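Local coordinates for putative uncharacterized protein (Xanthomonas oryzae pv. oryzae, PDB 4KL0), which binds calcium and may hydrolyse N-glycosidic bonds, as nucleoside hydrolases do, although its role as a bacterial effector is not established, at residues 7-12 and 368-373; 13-18 and 362-367; 24-29 and 142-147; 31-36 and 155-160; 62-67 and 133-138. All coordinates share one frame; numbering follows the deposited sequence.

In the fold
From the N terminus, contact 1 (7-12 with 368-373) closes nearly the whole chain by joining its two ends. Contact 2 (13-18 with 362-367) lies within that loop and continues the pairing of helices 10-20 and 358-372, the two centres about 7 Å apart. Strand 28-34 then takes part in contact 3, where it meets strand 146-150, and in contact 4, where it is covered by helix 155-163; along the chain these two cross. Contact 5 (62-67 with 133-138) falls within the loops of both and packs helix 133-141 on the adjacent strand 58-65. Contacts 3, 4 and 5 thus share one sheet, whereas contacts 1 and 2 join the terminal helices.

Contact 1: residues 7-12 and 368-373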
# COMPACT_ATOMS: atom_id res chain seq x y z
N VAL A 7 11.00 20.35 -6.69
CA VAL A 7 10.10 21.51 -6.70
C VAL A 7 8.66 21.05 -6.85
O VAL A 7 8.34 20.03 -7.52
CB VAL A 7 10.46 22.61 -7.77
CG1 VAL A 7 9.91 22.25 -9.16
CG2 VAL A 7 9.89 23.97 -7.38
N LEU A 8 7.81 21.84 -6.21
CA LEU A 8 6.39 21.68 -6.13
C LEU A 8 5.75 22.90 -6.78
O LEU A 8 6.37 23.97 -6.84
CB LEU A 8 6.03 21.69 -4.67
CG LEU A 8 6.61 20.53 -3.84
CD1 LEU A 8 6.12 20.64 -2.43
CD2 LEU A 8 6.12 19.25 -4.49
N THR A 9 4.50 22.74 -7.22
CA THR A 9 3.71 23.85 -7.72
C THR A 9 3.20 24.64 -6.54
O THR A 9 3.15 24.13 -5.43
CB THR A 9 2.46 23.37 -8.52
OG1 THR A 9 1.53 22.72 -7.64
CG2 THR A 9 2.86 22.45 -9.65
N PRO A 10 2.77 25.90 -6.78
CA PRO A 10 2.21 26.64 -5.64
C PRO A 10 1.19 25.88 -4.83
O PRO A 10 1.34 25.86 -3.61
CB PRO A 10 1.52 27.84 -6.31
CG PRO A 10 2.35 28.09 -7.51
CD PRO A 10 2.78 26.73 -8.01
N THR A 11 0.17 25.29 -5.46
CA THR A 11 -0.83 24.59 -4.67
C THR A 11 -0.28 23.29 -4.00
O THR A 11 -0.76 22.87 -2.97
CB THR A 11 -2.13 24.30 -5.44
OG1 THR A 11 -1.92 23.24 -6.39
CG2 THR A 11 -2.56 25.56 -6.17
N GLU A 12 0.71 22.65 -4.62
CA GLU A 12 1.31 21.46 -3.98
C GLU A 12 2.12 21.91 -2.76
O GLU A 12 2.03 21.31 -1.69
CB GLU A 12 2.24 20.72 -4.95
CG GLU A 12 1.45 19.84 -5.92
CD GLU A 12 2.30 19.40 -7.11
OE1 GLU A 12 3.46 19.91 -7.32
OE2 GLU A 12 1.77 18.54 -7.85
N LEU A 368 3.75 14.85 -1.85
CA LEU A 368 4.63 13.95 -1.14
C LEU A 368 5.54 13.18 -2.10
O LEU A 368 6.73 13.05 -1.82
CB LEU A 368 3.80 13.01 -0.28
CG LEU A 368 2.97 13.61 0.88
CD1 LEU A 368 1.96 12.58 1.34
CD2 LEU A 368 3.87 14.02 2.06
N ALA A 369 5.00 12.66 -3.20
CA ALA A 369 5.85 11.86 -4.09
C ALA A 369 6.93 12.74 -4.74
O ALA A 369 8.12 12.35 -4.81
CB ALA A 369 5.06 11.19 -5.10
N LYS A 370 6.56 13.95 -5.16
CA LYS A 370 7.60 14.80 -5.79
C LYS A 370 8.67 15.23 -4.80
O LYS A 370 9.88 15.24 -5.16
CB LYS A 370 7.00 16.07 -6.41
CG LYS A 370 6.14 15.84 -7.61
CD LYS A 370 5.44 17.15 -7.95
CE LYS A 370 4.77 17.12 -9.31
NZ LYS A 370 4.23 18.51 -9.68
N ALA A 371 8.28 15.57 -3.57
CA ALA A 371 9.27 15.98 -2.56
C ALA A 371 10.22 14.82 -2.22
O ALA A 371 11.43 15.02 -2.02
CB ALA A 371 8.56 16.54 -1.30
N ALA A 372 9.68 13.59 -2.23
CA ALA A 372 10.42 12.41 -1.84
C ALA A 372 11.53 12.13 -2.86
O ALA A 372 12.55 11.50 -2.52
CB ALA A 372 9.45 11.18 -1.71
N LEU A 373 11.32 12.54 -4.11
CA LEU A 373 12.23 12.18 -5.20
C LEU A 373 13.22 13.28 -5.56
O LEU A 373 13.87 13.18 -6.58
CB LEU A 373 11.47 11.74 -6.43
CG LEU A 373 10.49 10.60 -6.14
CD1 LEU A 373 9.53 10.42 -7.34
CD2 LEU A 373 11.32 9.35 -5.93
O HOH W 1 6.22 20.31 -9.53
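Glu12 OE1 is gripped by two donors, one from its own segment and one from across the contact. Lys370 NZ lies 2.8 Å from Glu12 OE1 in a salt bridge and uses the syn lone pair of that oxygen. The backbone N of Thr9 reaches Glu12 OE1 from the anti side at 3.0 Å; its N-H points almost straight at the oxygen (173°), although the donor stands 31° out of the carboxylate plane. A weak bond runs from Lys370 NZ to Glu12 OE2 at 3.1 Å, and OE2 is also hydrogen-bonded to Ser366 OG, so both oxygens are held and the rotation of the carboxylate is restricted.

In return, Thr9 OG1 accepts from Glu12 N at 3.1 Å. This reciprocal pair is a capping box, with Thr9 as N-cap of helix 10-20. The ammonium group that meets Glu12 therefore ties the start of this helix to helix 358-372. Lys370 gets there with a chain extended beyond CG, crossing the Glu12 side chain at about a right angle. Water 1 accepts a hydrogen bond from Lys370 NZ at 2.7 Å and donates to Val7 O at 2.9 Å, bringing the backbone at Val7, the first modelled residue, into the same network. Beneath the charged end, Leu8 CD2 rests 3.8 Å from Lys370 CB, an apolar contact with the base of the lysine.

Leu8 also touches Ala13 and Leu16 of helix 10-20, while on helix 358-372 Leu368 and Ala371 pack against helix 41-54 and Ala369 against helix 236-243.

Contact 2: residues 13-18 and 362-367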
# COMPACT_ATOMS: atom_id res chain seq x y z
N ALA A 13 2.88 22.97 -2.93
CA ALA A 13 3.74 23.45 -1.85
C ALA A 13 2.84 23.86 -0.68
O ALA A 13 3.16 23.57 0.48
CB ALA A 13 4.63 24.61 -2.32
N ALA A 14 1.70 24.49 -0.96
CA ALA A 14 0.75 24.86 0.11
C ALA A 14 0.12 23.70 0.87
O ALA A 14 -0.13 23.77 2.09
CB ALA A 14 -0.37 25.76 -0.45
N VAL A 15 -0.16 22.60 0.17
CA VAL A 15 -0.79 21.52 0.88
C VAL A 15 0.23 20.81 1.79
O VAL A 15 -0.11 20.33 2.84
CB VAL A 15 -1.50 20.50 -0.04
CG1 VAL A 15 -0.53 19.61 -0.70
CG2 VAL A 15 -2.45 19.65 0.75
N LEU A 16 1.50 20.84 1.39
CA LEU A 16 2.54 20.20 2.19
C LEU A 16 2.88 21.08 3.40
O LEU A 16 3.07 20.58 4.51
CB LEU A 16 3.76 19.89 1.33
CG LEU A 16 4.90 19.29 2.13
CD1 LEU A 16 4.53 17.91 2.70
CD2 LEU A 16 6.11 19.17 1.17
N ARG A 17 2.89 22.39 3.21
CA ARG A 17 3.00 23.31 4.36
C ARG A 17 1.88 23.06 5.39
O ARG A 17 2.10 23.01 6.62
CB ARG A 17 2.91 24.74 3.85
CG ARG A 17 3.16 25.83 4.88
CD ARG A 17 3.24 27.17 4.15
NE ARG A 17 4.33 27.19 3.18
CZ ARG A 17 4.18 27.32 1.86
NH1 ARG A 17 2.97 27.51 1.31
NH2 ARG A 17 5.25 27.28 1.07
N GLU A 18 0.66 22.91 4.89
CA GLU A 18 -0.48 22.64 5.75
C GLU A 18 -0.36 21.33 6.51
O GLU A 18 -0.68 21.23 7.70
CB GLU A 18 -1.78 22.69 4.93
CG GLU A 18 -3.02 22.37 5.78
CD GLU A 18 -4.32 22.21 4.96
OE1 GLU A 18 -4.27 22.28 3.69
OE2 GLU A 18 -5.39 22.02 5.61
N ARG A 362 -5.57 14.01 -3.69
CA ARG A 362 -4.81 13.98 -4.94
C ARG A 362 -3.57 14.89 -4.89
O ARG A 362 -2.47 14.50 -5.29
CB ARG A 362 -5.67 14.42 -6.12
CG ARG A 362 -6.76 13.44 -6.55
CD ARG A 362 -7.40 13.95 -7.88
NE ARG A 362 -8.61 13.18 -8.17
CZ ARG A 362 -9.84 13.56 -7.85
NH1 ARG A 362 -10.05 14.73 -7.24
NH2 ARG A 362 -10.88 12.77 -8.16
N LEU A 363 -3.77 16.13 -4.40
CA LEU A 363 -2.72 17.14 -4.39
C LEU A 363 -1.63 16.77 -3.36
O LEU A 363 -0.42 16.85 -3.63
CB LEU A 363 -3.36 18.50 -4.04
CG LEU A 363 -2.69 19.77 -4.50
CD1 LEU A 363 -2.55 19.77 -6.01
CD2 LEU A 363 -3.58 20.92 -4.05
N LEU A 364 -2.05 16.29 -2.21
CA LEU A 364 -1.10 15.79 -1.20
C LEU A 364 -0.29 14.57 -1.66
O LEU A 364 0.95 14.51 -1.43
CB LEU A 364 -1.81 15.51 0.11
CG LEU A 364 -0.85 15.09 1.22
CD1 LEU A 364 0.11 16.26 1.56
CD2 LEU A 364 -1.64 14.68 2.42
N LEU A 365 -0.94 13.60 -2.31
CA LEU A 365 -0.17 12.48 -2.89
C LEU A 365 0.87 13.00 -3.87
O LEU A 365 2.03 12.58 -3.79
CB LEU A 365 -1.09 11.47 -3.60
CG LEU A 365 -1.95 10.65 -2.64
CD1 LEU A 365 -3.11 9.98 -3.41
CD2 LEU A 365 -1.19 9.56 -1.85
N SER A 366 0.51 13.93 -4.77
CA SER A 366 1.50 14.48 -5.72
C SER A 366 2.63 15.23 -4.98
O SER A 366 3.82 15.04 -5.30
CB SER A 366 0.80 15.35 -6.79
OG SER A 366 1.78 15.92 -7.69
N ALA A 367 2.26 16.08 -4.02
CA ALA A 367 3.27 16.81 -3.23
C ALA A 367 4.26 15.88 -2.53
O ALA A 367 5.49 16.08 -2.63
CB ALA A 367 2.61 17.76 -2.24
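Val15 and Leu364 meet at the crossing of two helices whose local axes approach to 8.8 Å at a signed angle of -91°, practically perpendicular. Their CA atoms are 6.1 Å apart, the shortest such spacing between the segments, and Val15 has the largest share of the contact, made through one methyl. Its CG1 lies 3.9 Å from Leu364 CA, touching the backbone of the second helix as well as its side chains. The same methyl is 4.0 Å from Ala367 CB and 4.1 Å from Leu364 CD1, so it settles among side chains one helical turn apart. The first torsion of Val15 explains this: at 77° it sets CG1 between the backbone N and the carbonyl carbon, facing helix 358-372. Consistent with the small side chain of Ala367, the CA atoms of Leu16 and Ala367 are 6.4 Å apart.

Around this centre the spacing widens. Leu16 CB lies 4.3 Å from Ala367 CB, a wider pair but a buried one, since Leu16 also packs on Leu8 and Leu368. The solvent side belongs to Leu363, which is partly exposed; its CG is 4.4 Å from Val15 CG1, and its side chain also touches Thr11 and Glu12. On the flank nearer the end of helix 10-20, Glu18 forms a salt bridge with Lys360.

No hydrogen bond links the two segments. Cohesion at the crossing itself therefore rests on the fit of aliphatic surfaces, methyl against methyl and against backbone, while the polar pairs that join these helices lie around its margins.

Contact 3: residues 24-29 and 142-147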
# COMPACT_ATOMS: atom_id res chain seq x y z
N PRO A 24 3.50 15.10 14.39
CA PRO A 24 3.44 14.57 15.76
C PRO A 24 4.72 14.92 16.55
O PRO A 24 5.74 15.34 15.97
CB PRO A 24 3.34 13.06 15.52
CG PRO A 24 4.09 12.85 14.25
CD PRO A 24 3.69 14.02 13.39
N GLN A 25 4.70 14.75 17.86
CA GLN A 25 5.90 14.98 18.67
C GLN A 25 7.00 14.00 18.36
O GLN A 25 8.18 14.31 18.42
CB GLN A 25 5.56 14.86 20.15
CG GLN A 25 4.59 15.91 20.59
CD GLN A 25 5.12 16.68 21.78
OE1 GLN A 25 5.22 16.13 22.89
NE2 GLN A 25 5.50 17.94 21.54
N LEU A 26 6.61 12.77 18.07
CA LEU A 26 7.59 11.77 17.74
C LEU A 26 7.09 11.09 16.46
O LEU A 26 5.86 10.85 16.35
CB LEU A 26 7.60 10.73 18.85
CG LEU A 26 8.78 10.60 19.85
CD1 LEU A 26 9.70 11.81 19.87
CD2 LEU A 26 8.20 10.31 21.22
N PRO A 27 8.02 10.72 15.55
CA PRO A 27 7.51 9.95 14.39
C PRO A 27 6.98 8.62 14.87
O PRO A 27 7.49 8.02 15.81
CB PRO A 27 8.73 9.76 13.47
CG PRO A 27 9.85 10.76 14.05
CD PRO A 27 9.50 10.84 15.54
N LEU A 28 5.95 8.15 14.19
CA LEU A 28 5.35 6.86 14.51
C LEU A 28 6.17 5.73 13.89
O LEU A 28 6.24 5.62 12.66
CB LEU A 28 3.89 6.86 14.00
CG LEU A 28 3.06 5.58 14.29
CD1 LEU A 28 2.89 5.31 15.79
CD2 LEU A 28 1.71 5.61 13.60
N ASP A 29 6.76 4.83 14.68
CA ASP A 29 7.48 3.70 14.08
C ASP A 29 6.46 2.80 13.40
O ASP A 29 5.38 2.53 13.97
CB ASP A 29 8.25 2.91 15.14
CG ASP A 29 9.62 3.49 15.41
OD1 ASP A 29 9.93 4.56 14.83
OD2 ASP A 29 10.40 2.89 16.18
N SER A 142 10.42 -1.57 22.11
CA SER A 142 9.99 -0.20 21.85
C SER A 142 9.34 0.45 23.05
O SER A 142 8.43 -0.12 23.66
CB SER A 142 9.03 -0.11 20.66
OG SER A 142 9.75 -0.38 19.48
N PRO A 143 9.78 1.68 23.36
CA PRO A 143 9.22 2.52 24.41
C PRO A 143 7.88 3.13 23.99
O PRO A 143 7.11 3.62 24.84
CB PRO A 143 10.28 3.60 24.59
CG PRO A 143 10.97 3.68 23.28
CD PRO A 143 10.94 2.31 22.69
N HIS A 144 7.59 3.09 22.69
CA HIS A 144 6.33 3.68 22.21
C HIS A 144 5.59 2.72 21.30
O HIS A 144 6.21 1.85 20.71
CB HIS A 144 6.65 4.98 21.47
CG HIS A 144 7.33 5.99 22.33
ND1 HIS A 144 8.70 6.01 22.52
CD2 HIS A 144 6.83 7.02 23.06
CE1 HIS A 144 9.02 7.02 23.32
NE2 HIS A 144 7.90 7.64 23.66
N LYS A 145 4.27 2.86 21.22
CA LYS A 145 3.47 1.96 20.38
C LYS A 145 3.80 2.20 18.89
O LYS A 145 4.05 3.33 18.50
CB LYS A 145 1.98 2.18 20.61
CG LYS A 145 1.50 1.67 21.98
CD LYS A 145 0.01 1.78 22.09
CE LYS A 145 -0.47 1.25 23.44
NZ LYS A 145 -1.95 1.20 23.49
N LEU A 146 3.76 1.12 18.10
CA LEU A 146 4.06 1.19 16.65
C LEU A 146 2.74 1.06 15.89
O LEU A 146 1.72 0.57 16.42
CB LEU A 146 4.97 0.04 16.25
CG LEU A 146 6.43 0.04 16.75
CD1 LEU A 146 6.54 -0.57 18.12
CD2 LEU A 146 7.39 -0.63 15.81
N GLY A 147 2.75 1.49 14.63
CA GLY A 147 1.61 1.25 13.76
C GLY A 147 1.89 0.11 12.79
O GLY A 147 3.03 -0.12 12.40
O HOH W 2 6.50 4.55 17.51
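Leu28 and Asp29 bring the start of strand 28-34 against residues 145-147, and Asp29 O accepts from Gly147 N at 2.9 Å with an N-H...O angle of 161°. This is a backbone rung between neighbouring parallel strands, continued by Gly147 with Leu31. On the other side of the same residue, water 2 links Asp29 N and Lys145 O, 2.9 Å from each, where a direct bond would otherwise continue the ladder.

The Leu146 side chain can be followed outward. Its CB lies 3.4 Å from Asp29 O, its CG 3.8 Å from Asp29 CB, and its CD2 3.7 Å from the same CB, so the leucine runs alongside the base of the aspartate. The carboxylate of Asp29 finds its partner elsewhere, in a salt bridge with Arg59. Leu28, its CG anti to the backbone N (chi1 -178°), brings CD1 to 3.6 Å from Lys145 O. Further out, Leu26 CD2 sits over one face of the His144 ring, 4.0 Å from the centroid and 26° off the normal, a CH-pi contact displaced toward NE2.

The chemistry thus changes along the segments: a direct backbone bond within the sheet, then a water in its place, then a dispersive contact between exposed side chains.

Contact 4: residues 31-36 and 155-160; sequences LLFTDP and TDASAL. With CA (calcium ion), chain B.
The Rossmann-like core of this nucleoside hydrolase relative carries helices against a largely parallel sheet, and here helix 155-163 covers strand 28-34. The local axes come within 9.0 Å and run 143° apart, roughly antiparallel. Phe33 carries the contact. Its ring presents one face to Ala157, whose CB stands over the ring centre, 3.8 Å from the centroid and only 9° off the normal, a well-centred CH-pi contact. Ala157 CA approaches Phe33 CE1 to 3.5 Å, so the helix backbone also leans on the ring. The first torsion of Phe33, -58°, turns CG anti to the carbonyl carbon and sends the ring out from the strand toward the helix.

Leu160, one turn further along, meets the ring differently: its CD2 lies at the edge, near the ring plane, 4.1 Å from Phe33 CZ. That methyl also touches Leu31 CD1 at 4.0 Å, the two leucines crossing at about a right angle. Asp156 comes near the ring with its backbone C and its CB, and its carboxylate is bonded to the backbone N of Gln98.

Just past the strand end, Asp35 OD1 binds the calcium ion at 2.5 Å, and Asp35 OD2 accepts from water 3, itself a calcium ligand, at 2.6 Å. Waters 4 and 5 also bind the ion, and Asp42, Asp318 and the carbonyl oxygen of Ile151 supply the remaining protein ligands.

Strand 28-34 is bordered by strands 58-65 and 146-150. Met135 of helix 133-141 touches Leu31, Phe33 and Leu160 together, while helix 204-216 packs against Ala157 and Ser158.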
# COMPACT_ATOMS: atom_id res chain seq x y z
N LEU A 31 5.42 -0.66 10.87
CA LEU A 31 5.67 -2.01 10.32
C LEU A 31 4.76 -2.16 9.08
O LEU A 31 3.51 -1.94 9.19
CB LEU A 31 5.29 -3.11 11.33
CG LEU A 31 5.81 -2.82 12.74
CD1 LEU A 31 5.28 -3.92 13.71
CD2 LEU A 31 7.30 -2.77 12.76
N LEU A 32 5.37 -2.47 7.94
CA LEU A 32 4.65 -2.51 6.65
C LEU A 32 4.68 -3.92 6.09
O LEU A 32 5.72 -4.59 6.05
CB LEU A 32 5.31 -1.50 5.71
CG LEU A 32 4.72 -1.31 4.34
CD1 LEU A 32 3.28 -0.74 4.47
CD2 LEU A 32 5.56 -0.31 3.46
N PHE A 33 3.52 -4.37 5.59
CA PHE A 33 3.35 -5.69 4.98
C PHE A 33 2.90 -5.47 3.55
O PHE A 33 1.90 -4.78 3.32
CB PHE A 33 2.27 -6.47 5.77
CG PHE A 33 2.61 -6.62 7.21
CD1 PHE A 33 3.21 -7.80 7.67
CD2 PHE A 33 2.31 -5.60 8.10
CE1 PHE A 33 3.58 -7.90 9.06
CE2 PHE A 33 2.67 -5.71 9.47
CZ PHE A 33 3.29 -6.91 9.91
N THR A 34 3.68 -5.93 2.56
CA THR A 34 3.57 -5.38 1.19
C THR A 34 3.97 -6.40 0.12
O THR A 34 4.60 -7.41 0.42
CB THR A 34 4.49 -4.17 1.12
OG1 THR A 34 4.49 -3.57 -0.18
CG2 THR A 34 5.91 -4.54 1.48
N ASP A 35 3.49 -6.20 -1.12
CA ASP A 35 3.69 -7.16 -2.22
C ASP A 35 4.03 -6.39 -3.50
O ASP A 35 3.26 -6.38 -4.45
CB ASP A 35 2.44 -8.04 -2.43
CG ASP A 35 1.14 -7.23 -2.64
OD1 ASP A 35 1.18 -5.97 -2.60
OD2 ASP A 35 0.08 -7.88 -2.92
N PRO A 36 5.20 -5.78 -3.52
CA PRO A 36 5.49 -4.83 -4.63
C PRO A 36 5.78 -5.51 -5.99
O PRO A 36 6.11 -6.73 -6.10
CB PRO A 36 6.76 -4.11 -4.15
CG PRO A 36 7.48 -5.17 -3.28
CD PRO A 36 6.29 -5.81 -2.52
N THR A 155 -0.59 -13.13 5.46
CA THR A 155 0.11 -14.31 6.05
C THR A 155 1.05 -13.89 7.20
O THR A 155 1.05 -14.46 8.31
CB THR A 155 0.95 -14.95 4.97
OG1 THR A 155 0.09 -15.29 3.87
CG2 THR A 155 1.72 -16.15 5.48
N ASP A 156 1.89 -12.90 6.93
CA ASP A 156 2.88 -12.44 7.94
C ASP A 156 2.31 -11.55 9.02
O ASP A 156 2.75 -11.61 10.20
CB ASP A 156 4.06 -11.78 7.23
CG ASP A 156 4.59 -12.67 6.15
OD1 ASP A 156 5.05 -13.79 6.48
OD2 ASP A 156 4.52 -12.32 4.97
N ALA A 157 1.38 -10.65 8.66
CA ALA A 157 0.77 -9.85 9.69
C ALA A 157 0.03 -10.72 10.70
O ALA A 157 0.07 -10.43 11.88
CB ALA A 157 -0.22 -8.79 9.05
N SER A 158 -0.62 -11.76 10.22
CA SER A 158 -1.34 -12.65 11.14
C SER A 158 -0.29 -13.43 11.94
O SER A 158 -0.48 -13.59 13.16
CB SER A 158 -2.21 -13.60 10.35
OG SER A 158 -2.79 -14.58 11.22
N ALA A 159 0.79 -13.91 11.28
CA ALA A 159 1.89 -14.59 11.99
C ALA A 159 2.44 -13.75 13.14
O ALA A 159 2.78 -14.28 14.20
CB ALA A 159 3.02 -15.01 11.04
N LEU A 160 2.52 -12.43 12.95
CA LEU A 160 3.07 -11.54 13.97
C LEU A 160 2.13 -11.46 15.14
O LEU A 160 2.58 -11.52 16.29
CB LEU A 160 3.33 -10.10 13.43
CG LEU A 160 3.92 -9.10 14.44
CD1 LEU A 160 5.31 -9.54 14.83
CD2 LEU A 160 4.05 -7.68 13.85
CA CA B . -0.27 -3.95 -2.53
O HOH W 3 -1.70 -6.04 -3.08
O HOH W 4 -2.91 -3.50 -2.19
O HOH W 5 -1.24 -3.45 -4.76

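Contact 5: residues 62-67 and 133-138; sequences DVVVTL and RAMCER
Asp62 and Arg138 form a salt bridge at one end of the packing of helix 133-141 on strand 58-65, whose local axes are 8.9 Å apart at closest approach. Asp62 CG lies anti to its carbonyl carbon, beside the backbone N (chi1 -62°), which aims the carboxylate at the helix. The arginine chain leaves CA extended and bends at chi3, bringing NE 2.7 Å from Asp62 OD1. The oxygen lies near the guanidinium plane at its edge, but the N-H...O angle is just 129°, making this a weak hydrogen bond despite its length. The carboxylate and guanidinium planes are turned 49° apart, and water 6 completes the link, donating to Asp62 OD2 at 2.6 Å and accepting from Arg138 NH2 at 2.7 Å.

Met135 is extended beyond CG and runs obliquely over the strand. Its CG meets Asp62 CB at 3.7 Å, and its CE ends 3.4 Å from Val64 CG2, tighter than usual for two methyl carbons. Met135 SD is 3.7 Å from the same valine methyl.

Chemically the contact is divided: a charged pair with a bridging water at the Asp62 end of the segment, and a close apolar fit of methionine on valine deeper in. The bent bond suggests that the ion pair probably relies more on charge and the shared water.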
# COMPACT_ATOMS: atom_id res chain seq x y z
N ASP A 62 10.61 -1.68 9.48
CA ASP A 62 10.63 -3.07 9.05
C ASP A 62 9.57 -3.25 7.98
O ASP A 62 8.48 -2.70 8.09
CB ASP A 62 10.30 -4.00 10.24
CG ASP A 62 11.34 -3.88 11.37
OD1 ASP A 62 11.13 -3.07 12.28
OD2 ASP A 62 12.35 -4.62 11.33
N VAL A 63 9.92 -4.00 6.98
CA VAL A 63 8.99 -4.33 5.91
C VAL A 63 9.05 -5.83 5.66
O VAL A 63 10.14 -6.40 5.47
CB VAL A 63 9.40 -3.54 4.65
CG1 VAL A 63 8.53 -3.90 3.49
CG2 VAL A 63 9.31 -2.05 4.91
N VAL A 64 7.91 -6.51 5.67
CA VAL A 64 7.90 -7.93 5.38
C VAL A 64 7.07 -8.14 4.09
O VAL A 64 6.00 -7.59 3.94
CB VAL A 64 7.34 -8.74 6.52
CG1 VAL A 64 7.33 -10.20 6.16
CG2 VAL A 64 8.21 -8.50 7.82
N VAL A 65 7.62 -8.88 3.16
CA VAL A 65 7.09 -8.92 1.77
C VAL A 65 6.43 -10.28 1.50
O VAL A 65 7.00 -11.37 1.80
CB VAL A 65 8.28 -8.73 0.78
CG1 VAL A 65 7.85 -8.93 -0.65
CG2 VAL A 65 8.90 -7.33 0.96
N THR A 66 5.26 -10.25 0.85
CA THR A 66 4.53 -11.48 0.57
C THR A 66 4.18 -11.53 -0.92
O THR A 66 4.69 -10.71 -1.68
CB THR A 66 3.29 -11.61 1.51
OG1 THR A 66 2.67 -12.90 1.41
CG2 THR A 66 2.22 -10.53 1.24
N LEU A 67 3.42 -12.54 -1.32
CA LEU A 67 2.83 -12.82 -2.64
C LEU A 67 3.80 -13.59 -3.54
O LEU A 67 4.81 -13.02 -3.99
CB LEU A 67 2.32 -11.52 -3.38
CG LEU A 67 1.47 -11.81 -4.61
CD1 LEU A 67 0.04 -12.29 -4.19
CD2 LEU A 67 1.30 -10.47 -5.33
N ARG A 133 10.54 -12.01 12.51
CA ARG A 133 11.37 -12.11 13.72
C ARG A 133 11.82 -10.73 14.24
O ARG A 133 11.65 -10.39 15.43
CB ARG A 133 12.61 -12.96 13.45
CG ARG A 133 13.25 -13.37 14.77
CD ARG A 133 12.42 -14.46 15.46
NE ARG A 133 11.71 -14.02 16.68
CZ ARG A 133 10.56 -14.56 17.10
NH1 ARG A 133 9.97 -15.53 16.39
NH2 ARG A 133 9.96 -14.12 18.21
N ALA A 134 12.35 -9.92 13.33
CA ALA A 134 12.80 -8.58 13.74
C ALA A 134 11.65 -7.72 14.25
O ALA A 134 11.85 -6.96 15.17
CB ALA A 134 13.57 -7.87 12.60
N MET A 135 10.45 -7.82 13.65
CA MET A 135 9.29 -7.09 14.14
C MET A 135 8.99 -7.50 15.59
O MET A 135 8.60 -6.65 16.41
CB MET A 135 8.05 -7.31 13.24
CG MET A 135 8.20 -6.63 11.85
SD MET A 135 6.68 -6.96 10.82
CE MET A 135 7.02 -5.75 9.41
N CYS A 136 9.09 -8.80 15.87
CA CYS A 136 8.85 -9.31 17.22
C CYS A 136 9.84 -8.65 18.21
O CYS A 136 9.42 -8.06 19.26
CB CYS A 136 8.99 -10.83 17.29
SG CYS A 136 7.60 -11.78 16.59
N GLU A 137 11.13 -8.75 17.89
CA GLU A 137 12.17 -8.14 18.73
C GLU A 137 11.94 -6.66 18.93
O GLU A 137 12.17 -6.11 20.01
CB GLU A 137 13.55 -8.36 18.12
CG GLU A 137 13.91 -9.83 17.93
CD GLU A 137 15.36 -10.01 17.50
OE1 GLU A 137 16.19 -9.10 17.77
OE2 GLU A 137 15.69 -11.05 16.88
N ARG A 138 11.45 -5.98 17.89
CA ARG A 138 11.21 -4.56 17.99
C ARG A 138 9.98 -4.21 18.85
O ARG A 138 9.99 -3.21 19.57
CB ARG A 138 11.15 -3.90 16.59
CG ARG A 138 10.84 -2.40 16.67
CD ARG A 138 10.88 -1.74 15.28
NE ARG A 138 12.13 -1.97 14.58
CZ ARG A 138 13.20 -1.20 14.78
NH1 ARG A 138 13.14 -0.20 15.67
NH2 ARG A 138 14.33 -1.43 14.09
O HOH W 6 14.39 -3.76 12.69